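Side-chain contact in putative transcriptional regulator (Streptomyces coelicolor A3, PDB 2RA5), which probably binds DNA as a transcription factor of the GntR family, with a UTRA domain that holds meso-tartaric acid in this crystal: residues T217-D220 with A224-F227. Residues are numbered along the deposited sequence; the frame is centred on the assembly and turned at random.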
loop_
_atom_site.group_PDB
_atom_site.type_symbol
_atom_site.label_atom_id
_atom_site.label_comp_id
_atom_site.label_asym_id
_atom_site.label_seq_id
_atom_site.Cartn_x
_atom_site.Cartn_y
_atom_site.Cartn_z
ATOM N N THR A 217 -11.366 8.638 -7.457
ATOM C CA THR A 217 -12.581 7.837 -7.490
ATOM C C THR A 217 -13.534 8.258 -8.616
ATOM O O THR A 217 -13.833 9.436 -8.778
ATOM C CB THR A 217 -13.317 7.923 -6.142
ATOM O OG1 THR A 217 -12.400 7.626 -5.084
ATOM C CG2 THR A 217 -14.497 6.951 -6.101
ATOM N N PHE A 218 -14.030 7.278 -9.364
ATOM C CA PHE A 218 -14.938 7.522 -10.478
ATOM C C PHE A 218 -16.335 6.960 -10.254
ATOM O O PHE A 218 -16.515 5.993 -9.509
ATOM C CB PHE A 218 -14.363 6.929 -11.756
ATOM C CG PHE A 218 -12.942 7.303 -11.998
ATOM C CD1 PHE A 218 -11.915 6.666 -11.294
ATOM C CD2 PHE A 218 -12.618 8.296 -12.920
ATOM C CE1 PHE A 218 -10.585 7.015 -11.504
ATOM C CE2 PHE A 218 -11.284 8.646 -13.146
ATOM C CZ PHE A 218 -10.267 8.007 -12.447
ATOM N N ASP A 219 -17.324 7.556 -10.921
ATOM C CA ASP A 219 -18.690 7.041 -10.861
ATOM C C ASP A 219 -19.043 6.061 -11.998
ATOM O O ASP A 219 -18.167 5.641 -12.755
ATOM C CB ASP A 219 -19.717 8.168 -10.703
ATOM C CG ASP A 219 -19.878 9.034 -11.946
ATOM O OD1 ASP A 219 -19.293 8.739 -13.018
ATOM O OD2 ASP A 219 -20.619 10.035 -11.830
ATOM N N ASP A 220 -20.317 5.683 -12.081
ATOM C CA ASP A 220 -20.851 4.822 -13.150
ATOM C C ASP A 220 -20.473 5.229 -14.582
ATOM O O ASP A 220 -20.377 4.400 -15.492
ATOM C CB ASP A 220 -22.373 4.847 -13.087
ATOM C CG ASP A 220 -22.922 3.942 -12.039
ATOM O OD1 ASP A 220 -22.119 3.371 -11.268
ATOM O OD2 ASP A 220 -24.164 3.801 -11.997
ATOM N N ALA A 224 -14.289 11.353 -12.836
ATOM C CA ALA A 224 -13.723 11.513 -11.502
ATOM C C ALA A 224 -14.722 12.243 -10.634
ATOM O O ALA A 224 -15.403 13.163 -11.061
ATOM C CB ALA A 224 -12.398 12.245 -11.526
ATOM N N VAL A 225 -14.806 11.814 -9.394
ATOM C CA VAL A 225 -15.841 12.299 -8.521
ATOM C C VAL A 225 -15.111 12.830 -7.266
ATOM O O VAL A 225 -15.623 13.662 -6.511
ATOM C CB VAL A 225 -16.892 11.133 -8.322
ATOM C CG1 VAL A 225 -16.728 10.376 -7.011
ATOM C CG2 VAL A 225 -18.294 11.616 -8.528
ATOM N N GLU A 226 -13.867 12.391 -7.107
ATOM C CA GLU A 226 -13.096 12.678 -5.915
ATOM C C GLU A 226 -11.619 12.363 -6.169
ATOM O O GLU A 226 -11.277 11.354 -6.787
ATOM C CB GLU A 226 -13.637 11.846 -4.734
ATOM C CG GLU A 226 -12.894 12.046 -3.413
ATOM C CD GLU A 226 -11.658 11.145 -3.253
ATOM O OE1 GLU A 226 -11.611 10.045 -3.844
ATOM O OE2 GLU A 226 -10.727 11.531 -2.515
ATOM N N PHE A 227 -10.751 13.253 -5.708
ATOM C CA PHE A 227 -9.318 13.018 -5.700
ATOM C C PHE A 227 -8.767 13.258 -4.297
ATOM O O PHE A 227 -8.980 14.312 -3.700
ATOM C CB PHE A 227 -8.624 13.966 -6.654
ATOM C CG PHE A 227 -7.120 13.869 -6.616
ATOM C CD1 PHE A 227 -6.481 12.686 -6.968
ATOM C CD2 PHE A 227 -6.340 14.959 -6.243
ATOM C CE1 PHE A 227 -5.088 12.586 -6.959
ATOM C CE2 PHE A 227 -4.937 14.866 -6.226
ATOM C CZ PHE A 227 -4.315 13.679 -6.589
#
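Thr217 faces both Val225 and Glu226 beside the turn of a β-hairpin, and its carbonyl oxygen serves the two of them. Among the backbone bonds, Val225 N reaches Thr217 O at 2.6 Å, almost in line with the carbonyl bond (C=O...N 170°), while Glu226 N adds only a weak bond to the same oxygen. The CA of Ala224 approaches that oxygen as well, in a CA-H...O contact. In return, Thr217 N gives a nearly straight bond to Glu226 O (2.8 Å).

A side-chain bond reinforces this pairing. Thr217 OG1 lies anti to its own carbonyl carbon (chi1 -51°) and donates to Glu226 OE1 at 2.8 Å, meeting the carboxylate oxygen nearly end-on. Glu226 brings OE1 there by bending at chi2 (-86°). The same hydroxyl is hydrogen-bonded to Tyr172 OH, and OE1 has a long, weak ion pair with Arg215. Replacing Thr217 by a valine would probably leave Glu226 OE1 and Tyr172 OH each without this hydroxyl partner, and the carboxylate freer to turn.

Apolar contacts are looser. Thr217 CG2 comes within 4.2 Å of Val225 CG1, and the Phe218 ring meets Ala224 obliquely, through CD2 and CE2, with Phe218 CE2 4.1 Å from Ala224 CB. Where the chain leaves the strand, Asp219 CB nears Val225 CG2 at 4.3 Å.

Two residues opposite one define a classic β-bulge, here in the hairpin joining strands 209-218 and 224-232 of the UTRA domain's antiparallel sheet. The bulge lies beside the ligand pocket: Tyr172 and Arg215 line the tartrate site, and the Glu226 side chain is about 5 Å from the ligand.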